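Local coordinates for penicillin-binding protein activator LpoA (Escherichia coli, PDB 6DR3) that serves, as an outer-membrane lipoprotein represented here by its amino-terminal domain, to regulate peptidoglycan synthesis by activating penicillin-binding protein 1A, at residues A131-P134 against E140-Q143; R108-K113 against L126-A131; Q150-M155 against Q173-L178; N104-Y109 against E133-A138; A40-V45 against R69-L74. All coordinates share one frame; numbering follows the deposited sequence.

Contact 1. Residues A131-P134 against E140-Q143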
# COMPACT_ATOMS: atom_id res chain seq x y z
N ALA A 131 -5.16 2.41 -6.16
CA ALA A 131 -4.17 1.84 -7.06
C ALA A 131 -3.51 0.61 -6.45
O ALA A 131 -3.11 -0.31 -7.19
CB ALA A 131 -3.12 2.88 -7.42
N GLN A 132 -3.38 0.56 -5.13
CA GLN A 132 -2.72 -0.55 -4.47
C GLN A 132 -3.63 -1.77 -4.32
O GLN A 132 -3.15 -2.90 -4.38
CB GLN A 132 -2.22 -0.12 -3.09
CG GLN A 132 -1.35 -1.16 -2.37
CD GLN A 132 -1.24 -0.89 -0.89
OE1 GLN A 132 -2.24 -0.70 -0.20
NE2 GLN A 132 -0.00 -0.86 -0.38
N GLU A 133 -4.92 -1.55 -4.11
CA GLU A 133 -5.82 -2.65 -3.75
C GLU A 133 -5.75 -3.83 -4.71
O GLU A 133 -5.71 -4.97 -4.23
CB GLU A 133 -7.26 -2.11 -3.65
CG GLU A 133 -8.30 -3.17 -3.30
CD GLU A 133 -8.75 -3.98 -4.51
OE1 GLU A 133 -8.76 -3.43 -5.63
OE2 GLU A 133 -9.08 -5.17 -4.34
N PRO A 134 -5.74 -3.65 -6.04
CA PRO A 134 -5.68 -4.82 -6.93
C PRO A 134 -4.40 -5.64 -6.77
O PRO A 134 -4.37 -6.80 -7.18
CB PRO A 134 -5.78 -4.21 -8.33
CG PRO A 134 -6.31 -2.83 -8.13
CD PRO A 134 -5.81 -2.39 -6.80
N GLU A 140 -4.95 -9.23 2.72
CA GLU A 140 -4.44 -7.87 2.89
C GLU A 140 -5.36 -6.82 2.30
O GLU A 140 -5.10 -5.62 2.48
CB GLU A 140 -3.05 -7.74 2.27
CG GLU A 140 -1.94 -8.51 2.99
CD GLU A 140 -2.03 -10.01 2.78
OE1 GLU A 140 -2.18 -10.74 3.77
OE2 GLU A 140 -1.94 -10.45 1.61
N LYS A 141 -6.43 -7.22 1.61
CA LYS A 141 -7.33 -6.25 0.99
C LYS A 141 -8.19 -5.54 2.03
O LYS A 141 -8.37 -4.31 1.96
CB LYS A 141 -8.23 -6.94 -0.04
CG LYS A 141 -7.53 -7.35 -1.32
CD LYS A 141 -8.52 -7.98 -2.29
CE LYS A 141 -7.83 -8.49 -3.54
NZ LYS A 141 -7.14 -7.41 -4.29
N GLN A 142 -8.74 -6.28 2.99
CA GLN A 142 -9.67 -5.69 3.95
C GLN A 142 -9.04 -4.50 4.67
O GLN A 142 -9.68 -3.46 4.84
CB GLN A 142 -10.12 -6.74 4.96
CG GLN A 142 -11.24 -6.29 5.88
CD GLN A 142 -12.56 -6.15 5.16
OE1 GLN A 142 -13.17 -7.14 4.76
NE2 GLN A 142 -13.01 -4.91 4.97
N GLN A 143 -7.79 -4.66 5.09
CA GLN A 143 -7.04 -3.57 5.70
C GLN A 143 -7.02 -2.34 4.80
O GLN A 143 -7.27 -1.21 5.24
CB GLN A 143 -5.63 -4.06 6.01
CG GLN A 143 -4.60 -3.00 6.29
CD GLN A 143 -3.81 -2.58 5.06
OE1 GLN A 143 -3.70 -3.33 4.09
NE2 GLN A 143 -3.25 -1.38 5.11
O HOH W 1 -7.21 -8.07 -7.03

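Contact 2. Residues R108-K113 against L126-A131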
# COMPACT_ATOMS: atom_id res chain seq x y z
N ARG A 108 4.46 -1.98 -2.74
CA ARG A 108 5.27 -1.22 -1.79
C ARG A 108 5.42 0.23 -2.22
O ARG A 108 5.49 1.12 -1.37
CB ARG A 108 6.65 -1.87 -1.65
CG ARG A 108 6.63 -3.19 -0.90
CD ARG A 108 7.89 -3.99 -1.17
NE ARG A 108 9.10 -3.24 -0.84
CZ ARG A 108 10.31 -3.51 -1.31
NH1 ARG A 108 10.49 -4.52 -2.15
NH2 ARG A 108 11.35 -2.77 -0.94
N TYR A 109 5.48 0.49 -3.53
CA TYR A 109 5.49 1.86 -4.02
C TYR A 109 4.26 2.62 -3.53
O TYR A 109 4.37 3.73 -2.99
CB TYR A 109 5.56 1.87 -5.55
CG TYR A 109 5.21 3.21 -6.17
CD1 TYR A 109 6.18 4.18 -6.37
CD2 TYR A 109 3.90 3.50 -6.55
CE1 TYR A 109 5.86 5.40 -6.94
CE2 TYR A 109 3.57 4.71 -7.11
CZ TYR A 109 4.56 5.66 -7.30
OH TYR A 109 4.24 6.87 -7.87
N TRP A 110 3.08 2.02 -3.70
CA TRP A 110 1.86 2.69 -3.25
C TRP A 110 1.77 2.75 -1.73
O TRP A 110 1.24 3.72 -1.19
CB TRP A 110 0.63 1.98 -3.83
CG TRP A 110 0.53 2.13 -5.31
CD1 TRP A 110 0.69 1.16 -6.25
CD2 TRP A 110 0.25 3.34 -6.03
NE1 TRP A 110 0.53 1.69 -7.51
CE2 TRP A 110 0.25 3.02 -7.40
CE3 TRP A 110 -0.01 4.66 -5.64
CZ2 TRP A 110 0.00 3.98 -8.39
CZ3 TRP A 110 -0.26 5.60 -6.62
CH2 TRP A 110 -0.25 5.26 -7.98
N GLN A 111 2.28 1.74 -1.03
CA GLN A 111 2.33 1.82 0.43
C GLN A 111 3.18 3.00 0.87
O GLN A 111 2.86 3.68 1.86
CB GLN A 111 2.85 0.52 1.02
CG GLN A 111 2.72 0.45 2.54
CD GLN A 111 1.27 0.43 3.00
OE1 GLN A 111 0.45 -0.31 2.46
NE2 GLN A 111 0.96 1.24 4.00
N ALA A 112 4.28 3.26 0.16
CA ALA A 112 5.11 4.42 0.48
C ALA A 112 4.33 5.72 0.28
O ALA A 112 4.45 6.66 1.07
CB ALA A 112 6.38 4.42 -0.37
N LYS A 113 3.52 5.79 -0.78
CA LYS A 113 2.69 6.97 -0.99
C LYS A 113 1.62 7.08 0.08
O LYS A 113 1.33 8.18 0.57
CB LYS A 113 2.06 6.93 -2.38
CG LYS A 113 3.08 6.85 -3.52
CD LYS A 113 2.56 7.51 -4.79
CE LYS A 113 2.65 9.03 -4.71
NZ LYS A 113 2.26 9.68 -5.99
N LEU A 126 -6.73 8.58 -1.46
CA LEU A 126 -7.72 7.66 -2.02
C LEU A 126 -7.18 7.00 -3.28
O LEU A 126 -7.28 5.78 -3.44
CB LEU A 126 -9.02 8.42 -2.33
CG LEU A 126 -9.75 8.99 -1.11
CD1 LEU A 126 -10.92 9.86 -1.54
CD2 LEU A 126 -10.24 7.87 -0.19
N ARG A 127 -6.58 7.78 -4.18
CA ARG A 127 -6.02 7.22 -5.40
C ARG A 127 -4.93 6.20 -5.10
O ARG A 127 -4.82 5.17 -5.79
CB ARG A 127 -5.48 8.33 -6.30
CG ARG A 127 -6.55 9.18 -6.97
CD ARG A 127 -5.92 10.11 -8.00
NE ARG A 127 -6.93 10.78 -8.84
CZ ARG A 127 -7.18 12.09 -8.85
NH1 ARG A 127 -6.51 12.93 -8.07
NH2 ARG A 127 -8.12 12.56 -9.66
N ALA A 128 -4.11 6.46 -4.08
CA ALA A 128 -3.03 5.53 -3.75
C ALA A 128 -3.60 4.23 -3.20
O ALA A 128 -3.15 3.14 -3.58
CB ALA A 128 -2.08 6.18 -2.74
N LEU A 129 -4.58 4.32 -2.30
CA LEU A 129 -5.23 3.12 -1.79
C LEU A 129 -5.90 2.34 -2.92
O LEU A 129 -5.83 1.11 -2.97
CB LEU A 129 -6.25 3.49 -0.72
CG LEU A 129 -5.67 3.96 0.62
CD1 LEU A 129 -6.73 4.69 1.42
CD2 LEU A 129 -5.13 2.77 1.40
N ILE A 130 -6.56 3.06 -3.83
CA ILE A 130 -7.27 2.40 -4.92
C ILE A 130 -6.29 1.75 -5.89
O ILE A 130 -6.54 0.65 -6.40
CB ILE A 130 -8.19 3.42 -5.63
CG1 ILE A 130 -9.34 3.81 -4.70
CG2 ILE A 130 -8.74 2.85 -6.94
CD1 ILE A 130 -10.12 5.02 -5.16
N ALA A 131 -5.16 2.41 -6.16
CA ALA A 131 -4.17 1.84 -7.06
C ALA A 131 -3.51 0.61 -6.45
O ALA A 131 -3.11 -0.31 -7.19
CB ALA A 131 -3.12 2.88 -7.42

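Contact 3. Residues Q150-M155 against Q173-L178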
# COMPACT_ATOMS: atom_id res chain seq x y z
N GLN A 150 -12.22 4.82 6.10
CA GLN A 150 -11.96 5.83 7.13
C GLN A 150 -11.66 7.18 6.49
O GLN A 150 -12.13 8.22 6.97
CB GLN A 150 -10.81 5.41 8.04
CG GLN A 150 -10.41 6.51 9.03
CD GLN A 150 -9.45 6.04 10.11
OE1 GLN A 150 -8.36 6.60 10.26
NE2 GLN A 150 -9.86 5.04 10.87
N ALA A 151 -10.88 7.19 5.41
CA ALA A 151 -10.58 8.44 4.72
C ALA A 151 -11.85 9.08 4.18
O ALA A 151 -12.03 10.30 4.27
CB ALA A 151 -9.58 8.20 3.60
N LEU A 152 -12.75 8.27 3.62
CA LEU A 152 -14.01 8.80 3.10
C LEU A 152 -14.89 9.34 4.21
O LEU A 152 -15.41 10.46 4.12
CB LEU A 152 -14.73 7.71 2.31
CG LEU A 152 -14.02 7.28 1.03
CD1 LEU A 152 -14.54 5.93 0.55
CD2 LEU A 152 -14.20 8.34 -0.06
N SER A 153 -15.08 8.56 5.28
CA SER A 153 -15.98 8.96 6.35
C SER A 153 -15.40 10.05 7.24
O SER A 153 -16.14 10.64 8.04
CB SER A 153 -16.35 7.75 7.21
OG SER A 153 -15.20 7.13 7.75
N SER A 154 -14.10 10.33 7.13
CA SER A 154 -13.50 11.44 7.86
C SER A 154 -13.72 12.78 7.19
O SER A 154 -13.45 13.82 7.81
CB SER A 154 -11.99 11.20 8.03
OG SER A 154 -11.74 10.18 8.98
N MET A 155 -14.21 12.80 5.96
CA MET A 155 -14.49 14.05 5.27
C MET A 155 -15.87 14.57 5.65
O MET A 155 -16.74 13.83 6.12
CB MET A 155 -14.42 13.87 3.75
CG MET A 155 -13.07 13.44 3.22
SD MET A 155 -13.08 13.40 1.42
CE MET A 155 -11.43 12.80 1.07
N GLN A 173 -15.13 6.82 -8.23
CA GLN A 173 -16.50 7.30 -8.33
C GLN A 173 -17.44 6.43 -7.50
O GLN A 173 -18.32 6.94 -6.81
CB GLN A 173 -16.96 7.32 -9.79
CG GLN A 173 -18.33 7.95 -9.99
CD GLN A 173 -18.83 7.84 -11.41
OE1 GLN A 173 -18.35 7.03 -12.20
NE2 GLN A 173 -19.81 8.68 -11.76
N GLY A 174 -17.25 5.11 -7.55
CA GLY A 174 -18.07 4.22 -6.74
C GLY A 174 -17.86 4.45 -5.25
O GLY A 174 -18.82 4.43 -4.48
N TRP A 175 -16.61 4.67 -4.84
CA TRP A 175 -16.34 4.95 -3.43
C TRP A 175 -17.02 6.25 -2.99
O TRP A 175 -17.60 6.31 -1.91
CB TRP A 175 -14.84 5.04 -3.19
CG TRP A 175 -14.17 3.71 -2.99
CD1 TRP A 175 -13.20 3.15 -3.77
CD2 TRP A 175 -14.42 2.78 -1.93
NE1 TRP A 175 -12.83 1.93 -3.27
CE2 TRP A 175 -13.56 1.67 -2.14
CE3 TRP A 175 -15.28 2.76 -0.83
CZ2 TRP A 175 -13.54 0.57 -1.28
CZ3 TRP A 175 -15.26 1.67 0.02
CH2 TRP A 175 -14.40 0.59 -0.21
N LEU A 176 -16.94 7.29 -3.83
CA LEU A 176 -17.58 8.55 -3.48
C LEU A 176 -19.10 8.42 -3.46
O LEU A 176 -19.76 9.14 -2.71
CB LEU A 176 -17.15 9.64 -4.47
CG LEU A 176 -15.66 9.99 -4.45
CD1 LEU A 176 -15.33 10.96 -5.57
CD2 LEU A 176 -15.25 10.57 -3.10
N ASP A 177 -19.66 7.51 -4.26
CA ASP A 177 -21.10 7.28 -4.20
C ASP A 177 -21.49 6.65 -2.86
O ASP A 177 -22.49 7.04 -2.26
CB ASP A 177 -21.54 6.39 -5.36
CG ASP A 177 -23.04 6.34 -5.50
OD1 ASP A 177 -23.61 7.24 -6.14
OD2 ASP A 177 -23.66 5.40 -4.96
N LEU A 178 -20.71 5.67 -2.39
CA LEU A 178 -21.00 5.07 -1.09
C LEU A 178 -20.83 6.09 0.03
O LEU A 178 -21.59 6.08 1.00
CB LEU A 178 -20.09 3.87 -0.86
CG LEU A 178 -20.32 3.08 0.44
CD1 LEU A 178 -21.73 2.52 0.51
CD2 LEU A 178 -19.30 1.96 0.57

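Contact 4. Residues N104-Y109 against E133-A138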
# COMPACT_ATOMS: atom_id res chain seq x y z
N ASN A 104 4.81 -6.85 -6.49
CA ASN A 104 5.23 -6.66 -5.11
C ASN A 104 5.86 -5.28 -4.91
O ASN A 104 5.60 -4.61 -3.91
CB ASN A 104 6.22 -7.75 -4.70
CG ASN A 104 6.98 -7.41 -3.43
OD1 ASN A 104 8.15 -7.01 -3.47
ND2 ASN A 104 6.31 -7.54 -2.28
N GLN A 105 6.69 -4.85 -5.87
CA GLN A 105 7.30 -3.53 -5.77
C GLN A 105 6.26 -2.43 -5.94
O GLN A 105 6.31 -1.41 -5.23
CB GLN A 105 8.40 -3.39 -6.83
CG GLN A 105 9.67 -4.16 -6.50
CD GLN A 105 10.76 -3.96 -7.55
OE1 GLN A 105 10.47 -3.84 -8.74
NE2 GLN A 105 12.00 -3.92 -7.10
N GLN A 106 5.32 -2.61 -6.86
CA GLN A 106 4.25 -1.62 -7.02
C GLN A 106 3.42 -1.50 -5.74
O GLN A 106 3.06 -0.39 -5.33
CB GLN A 106 3.35 -2.00 -8.20
CG GLN A 106 4.03 -1.89 -9.55
CD GLN A 106 3.14 -2.32 -10.69
OE1 GLN A 106 1.92 -2.39 -10.55
NE2 GLN A 106 3.75 -2.62 -11.83
N ALA A 107 3.11 -2.63 -5.11
CA ALA A 107 2.37 -2.59 -3.85
C ALA A 107 3.13 -1.80 -2.80
O ALA A 107 2.54 -1.03 -2.03
CB ALA A 107 2.07 -4.00 -3.36
N ARG A 108 4.46 -1.98 -2.74
CA ARG A 108 5.27 -1.22 -1.79
C ARG A 108 5.42 0.23 -2.22
O ARG A 108 5.49 1.12 -1.37
CB ARG A 108 6.65 -1.87 -1.65
CG ARG A 108 6.63 -3.19 -0.90
CD ARG A 108 7.89 -3.99 -1.17
NE ARG A 108 9.10 -3.24 -0.84
CZ ARG A 108 10.31 -3.51 -1.31
NH1 ARG A 108 10.49 -4.52 -2.15
NH2 ARG A 108 11.35 -2.77 -0.94
N TYR A 109 5.48 0.49 -3.53
CA TYR A 109 5.49 1.86 -4.02
C TYR A 109 4.26 2.62 -3.53
O TYR A 109 4.37 3.73 -2.99
CB TYR A 109 5.56 1.87 -5.55
CG TYR A 109 5.21 3.21 -6.17
CD1 TYR A 109 6.18 4.18 -6.37
CD2 TYR A 109 3.90 3.50 -6.55
CE1 TYR A 109 5.86 5.40 -6.94
CE2 TYR A 109 3.57 4.71 -7.11
CZ TYR A 109 4.56 5.66 -7.30
OH TYR A 109 4.24 6.87 -7.87
N GLU A 133 -4.92 -1.55 -4.11
CA GLU A 133 -5.82 -2.65 -3.75
C GLU A 133 -5.75 -3.83 -4.71
O GLU A 133 -5.71 -4.97 -4.23
CB GLU A 133 -7.26 -2.11 -3.65
CG GLU A 133 -8.30 -3.17 -3.30
CD GLU A 133 -8.75 -3.98 -4.51
OE1 GLU A 133 -8.76 -3.43 -5.63
OE2 GLU A 133 -9.08 -5.17 -4.34
N PRO A 134 -5.74 -3.65 -6.04
CA PRO A 134 -5.68 -4.82 -6.93
C PRO A 134 -4.40 -5.64 -6.77
O PRO A 134 -4.37 -6.80 -7.18
CB PRO A 134 -5.78 -4.21 -8.33
CG PRO A 134 -6.31 -2.83 -8.13
CD PRO A 134 -5.81 -2.39 -6.80
N LEU A 135 -3.35 -5.06 -6.19
CA LEU A 135 -2.07 -5.75 -6.04
C LEU A 135 -2.00 -6.58 -4.77
O LEU A 135 -1.05 -7.37 -4.62
CB LEU A 135 -0.93 -4.73 -6.04
CG LEU A 135 -1.00 -3.62 -7.09
CD1 LEU A 135 0.14 -2.63 -6.92
CD2 LEU A 135 -1.00 -4.20 -8.50
N LEU A 136 -2.96 -6.45 -3.86
CA LEU A 136 -2.89 -7.07 -2.54
C LEU A 136 -3.62 -8.41 -2.54
O LEU A 136 -4.65 -8.56 -3.20
CB LEU A 136 -3.48 -6.15 -1.48
CG LEU A 136 -2.85 -4.76 -1.35
CD1 LEU A 136 -3.68 -3.90 -0.40
CD2 LEU A 136 -1.42 -4.88 -0.86
N GLY A 137 -3.09 -9.36 -1.77
CA GLY A 137 -3.79 -10.61 -1.57
C GLY A 137 -5.06 -10.43 -0.76
O GLY A 137 -5.26 -9.43 -0.08
N ALA A 138 -5.92 -11.45 -0.83
CA ALA A 138 -7.24 -11.36 -0.22
C ALA A 138 -7.16 -10.97 1.25
O ALA A 138 -7.95 -10.15 1.73
CB ALA A 138 -7.98 -12.68 -0.38

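Contact 5. Residues A40-V45 against R69-L74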
# COMPACT_ATOMS: atom_id res chain seq x y z
N ALA A 40 17.53 -8.41 3.39
CA ALA A 40 17.79 -8.06 4.78
C ALA A 40 17.43 -6.60 5.05
O ALA A 40 16.81 -6.28 6.07
CB ALA A 40 19.26 -8.32 5.13
N ILE A 41 17.82 -5.70 4.14
CA ILE A 41 17.46 -4.29 4.28
C ILE A 41 15.95 -4.14 4.35
O ILE A 41 15.41 -3.44 5.22
CB ILE A 41 18.05 -3.48 3.12
CG1 ILE A 41 19.58 -3.57 3.12
CG2 ILE A 41 17.62 -2.01 3.21
CD1 ILE A 41 20.22 -3.15 1.82
N ARG A 42 15.23 -4.81 3.44
CA ARG A 42 13.77 -4.72 3.42
C ARG A 42 13.18 -5.17 4.75
O ARG A 42 12.28 -4.52 5.29
CB ARG A 42 13.22 -5.56 2.27
CG ARG A 42 11.75 -5.34 1.98
CD ARG A 42 11.17 -6.47 1.12
NE ARG A 42 11.88 -6.64 -0.14
CZ ARG A 42 11.48 -7.45 -1.12
NH1 ARG A 42 10.38 -8.18 -0.99
NH2 ARG A 42 12.19 -7.53 -2.24
N ALA A 43 13.68 -6.29 5.29
CA ALA A 43 13.14 -6.81 6.54
C ALA A 43 13.53 -5.93 7.72
O ALA A 43 12.72 -5.69 8.62
CB ALA A 43 13.61 -8.25 6.76
N LEU A 44 14.78 -5.45 7.75
CA LEU A 44 15.21 -4.58 8.84
C LEU A 44 14.33 -3.34 8.94
O LEU A 44 13.94 -2.93 10.04
CB LEU A 44 16.67 -4.18 8.65
CG LEU A 44 17.71 -5.29 8.86
CD1 LEU A 44 19.08 -4.85 8.36
CD2 LEU A 44 17.79 -5.68 10.32
N VAL A 45 14.00 -2.73 7.80
CA VAL A 45 13.11 -1.58 7.80
C VAL A 45 11.75 -1.96 8.39
O VAL A 45 11.22 -1.29 9.27
CB VAL A 45 12.96 -1.00 6.38
CG1 VAL A 45 11.88 0.08 6.33
CG2 VAL A 45 14.29 -0.44 5.89
N ARG A 69 19.24 -2.59 -8.79
CA ARG A 69 19.26 -1.14 -8.58
C ARG A 69 17.85 -0.60 -8.40
O ARG A 69 17.63 0.30 -7.58
CB ARG A 69 19.96 -0.45 -9.75
CG ARG A 69 20.15 1.05 -9.52
CD ARG A 69 21.06 1.68 -10.56
NE ARG A 69 22.36 1.01 -10.63
CZ ARG A 69 23.33 1.16 -9.72
NH1 ARG A 69 23.15 1.94 -8.67
NH2 ARG A 69 24.47 0.51 -9.87
N ARG A 70 16.88 -1.12 -9.15
CA ARG A 70 15.50 -0.70 -8.97
C ARG A 70 15.01 -1.01 -7.56
O ARG A 70 14.34 -0.19 -6.93
CB ARG A 70 14.59 -1.35 -10.01
CG ARG A 70 14.63 -0.65 -11.37
CD ARG A 70 13.57 -1.17 -12.32
NE ARG A 70 14.00 -2.37 -13.05
CZ ARG A 70 14.73 -2.35 -14.16
NH1 ARG A 70 15.13 -1.20 -14.69
NH2 ARG A 70 15.07 -3.49 -14.75
N GLU A 71 15.36 -2.19 -7.04
CA GLU A 71 15.02 -2.51 -5.66
C GLU A 71 15.72 -1.57 -4.68
O GLU A 71 15.14 -1.17 -3.67
CB GLU A 71 15.38 -3.97 -5.35
CG GLU A 71 15.15 -4.39 -3.91
CD GLU A 71 13.69 -4.29 -3.50
OE1 GLU A 71 12.81 -4.37 -4.38
OE2 GLU A 71 13.43 -4.13 -2.29
N LYS A 72 16.96 -1.19 -4.98
CA LYS A 72 17.68 -0.27 -4.10
C LYS A 72 16.95 1.06 -4.00
O LYS A 72 16.79 1.62 -2.91
CB LYS A 72 19.11 -0.06 -4.60
CG LYS A 72 19.92 0.89 -3.73
CD LYS A 72 21.30 1.18 -4.29
CE LYS A 72 22.02 2.22 -3.44
NZ LYS A 72 23.34 2.62 -4.00
N THR A 73 16.51 1.61 -5.14
CA THR A 73 15.82 2.89 -5.12
C THR A 73 14.55 2.82 -4.29
O THR A 73 14.19 3.78 -3.59
CB THR A 73 15.49 3.35 -6.55
OG1 THR A 73 14.62 2.40 -7.17
CG2 THR A 73 16.77 3.50 -7.37
N LEU A 74 13.85 1.68 -4.34
CA LEU A 74 12.63 1.54 -3.54
C LEU A 74 12.96 1.44 -2.06
O LEU A 74 12.27 2.03 -1.22
CB LEU A 74 11.85 0.31 -4.02
CG LEU A 74 10.49 0.06 -3.35
CD1 LEU A 74 9.60 1.29 -3.39
CD2 LEU A 74 9.81 -1.12 -4.02
O HOH W 2 14.54 -6.01 -0.88

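Contact 1. Residues A131-P134 against E140-Q143
E133 and K141 are joined by a salt bridge, K141 NZ lying 3.0 Å from E133 OE2, and the ammonium comes from above the carboxylate plane, 56° out of it. The glutamate starts with CG anti to its backbone N (chi1 179°) and then bends at chi2, which brings OE2 against the end of the lysine chain. K141 runs straight as far as CE and bends only at chi4 (-60°), its CD passing 3.5 Å from E133 OE2.

Two backbone oxygens and a water add to the polar contacts of the lysine. A weak hydrogen bond of 2.8 Å joins K141 NZ to E133 O, and L136 O, in the turn that follows, accepts another bond from NZ. Water 1 accepts a hydrogen bond from K141 NZ at 2.8 Å and donates one to P134 O at 3.1 Å. The three N-H groups are shared among a carboxylate, two carbonyls of the turn and a water.

P134 touches the lysine through CA, 4.0 Å from K141 NZ. The contact lies at the surface, where the chain passes from helix 123-132 into helix 138-153; Q132 bonds N144 of the second helix, and its side chain, like that of A131, packs on W110 of helix 103-117.

Contact 2. Residues R108-K113 against L126-A131
W110 and A131 make the tight part of this interface. The methyl of A131 sits over one face of the indole as a CH-pi contact, its CB 3.5 Å from the centroid of the six-membered ring and 16° off the ring normal. Within the tryptophan's own helix, Y109 presents CE2 to the opposite face, 3.6 Å above the plane, leaving the indole sandwiched between a methyl group and a phenol ring. With chi1 at -68°, CG of W110 lies beside the backbone N and the ring reaches along the partner helix, so that its CE3 also comes within 3.7 Å of A128 CA. The small alanine side chains let the backbones approach, W110 CA and A128 CA being 5.7 Å apart.

Packing is looser at K113, where CB stands 4.2 Å from A128 CB and the rest of the side chain leads off from the partner helix. R127 likewise turns aside, to a salt bridge with E169. No hydrogen bond spans the two segments; they meet by apolar packing. Their axes approach to 8.9 Å with N-to-C directions 159° apart, the geometry of an antiparallel helical hairpin, the building element of TPR-like folds such as this domain.

Contact 3. Residues Q150-M155 against Q173-L178
In both L152 (chi1 -67°) and W175 (chi1 -83°) the first torsion sets CG beside the backbone N and anti to the carbonyl carbon, and from these starting points the leucine fork and the indole grow into the space between their helices. L176 turns in the same way, which lets its CD2 reach the same leucine although its CB does not point straight at the other segment. The two methyls of L152 divide the work. CD1 goes to the tryptophan, 3.5 Å from W175 CE3, and also lies 3.9 Å from W175 CB, so that it rests in the angle between the root of the side chain and the benzene part of the indole. CD2 of L152 meets CD2 of L176 at 3.9 Å. The leucine crosses both partners at about a right angle.

No hydrogen bond links the two segments. At the end of helix 138-153, Q150 O accepts from S154 N at 2.9 Å and from S154 OG at 2.8 Å, the two donors arriving from opposite faces of the carbonyl plane. L152 O accepts from NE2 of Q179, one turn beyond L176, which adds a polar tie between the helices.

L126 also packs on L152, while I130, another residue of helix 123-132, packs on W175. The apolar contact therefore belongs to a buried core to which helices 123-132, 138-153 and 170-185 all contribute, consistent with the layered helix packing of a TPR-like array.

Contact 4. Residues N104-Y109 against E133-A138
The flat carboxamide of Q106 meets L135 through its oxygen, OE1 lying 4.0 Å from L135 CD2, whereas its NE2 bonds to L101 O. The guanidinium of R108 has N104 OD1 at its edge, in the plane of the group, and makes salt bridges to E71 and E78. Q106 and A107 face the turn after helix 123-132, while R108 points away from it, and the contact lies at the open end of an antiparallel helical hairpin in this TPR-like domain.

L135 is the main apolar group. Its chi1 of -44° places CG beside the backbone N, and CD1 then reaches the opposing helix, 3.5 Å from Q106 CB and equally 3.5 Å from A107 N. The side chains of Q106 and L135 cross at about a right angle. Nearer the backbones, A107 CB and L135 CB stand 4.1 Å apart, a spacing that the small alanine permits.

No hydrogen bond runs between the two segments, although Q132 donates from NE2 to A107 O. L135 also packs on Q103 and W110, so its side chain covers more than one turn of the helix. At the margin, L136 CD2 lies 4.4 Å from A107 CB.

Contact 5. Residues A40-V45 against R69-L74
R42 reaches E71 across a gap of 9.4 Å between the CA atoms of the two residues. From CB, which points at the other helix, the chain goes to CG anti to the backbone N (chi1 -169°), stays extended through CD, and bends at chi3 (-57°) to swing the guanidinium to the carboxylate. The R42 side chain also packs on L75 of helix 66-82. NE donates a hydrogen bond to water 2 at 2.8 Å, the water lying at the edge of the guanidinium and in its plane. R108 NH1 also lies close to R42 NE, the two like charges meeting beside the shared carboxylate of E71. CZ follows 4.0 Å from E71 OE2. At the tip, NH2 forms a long salt bridge to E71 OE2 at 3.6 Å, and its hydrogen bond goes to M10 O, near the start of the chain.

The carboxylate and guanidinium planes stand 40° apart, and the direct ionic contact is reinforced by water 2, which donates to E71 OE2 at 2.6 Å and so bridges NE and the acid. E71, extended at first and bent at chi2, has stronger partners of its own: R108 NH2 makes a salt bridge to the same OE2, while Q105 NE2 bonds to OE1. Two arginines thus gather round one buried carboxylate, which would be expected to favour its charged form.

The contact joins helix 30-47 to helix 66-82, with helix 103-117 supplying R108 and Q105. Nearby, I41 packs on L75, and A40 and A43 turn to helix 18-25 on another face of helix 30-47.

Overall arrangement
Along the chain, contact 5 comes first, joining helices 30-47 and 66-82; contacts 2 and 4 both start from helix 103-117, contact 1 joins the end of helix 123-132 and the turn after it to the start of helix 138-153, and contact 3 follows on helices 138-153 and 170-185. Contacts 1, 2 and 4 cluster near the middle of the chain, their centres 7 to 9 Å apart. Contacts 3 and 5 lie on opposite sides of the chain's centre, with centres about 33 Å apart. R108 ties the middle group to contact 5, and L126 and I130 tie it to contact 3. The amino-terminal domain of LpoA is an elongated, all-helical TPR-like array, these contacts linking one helix or turn to another.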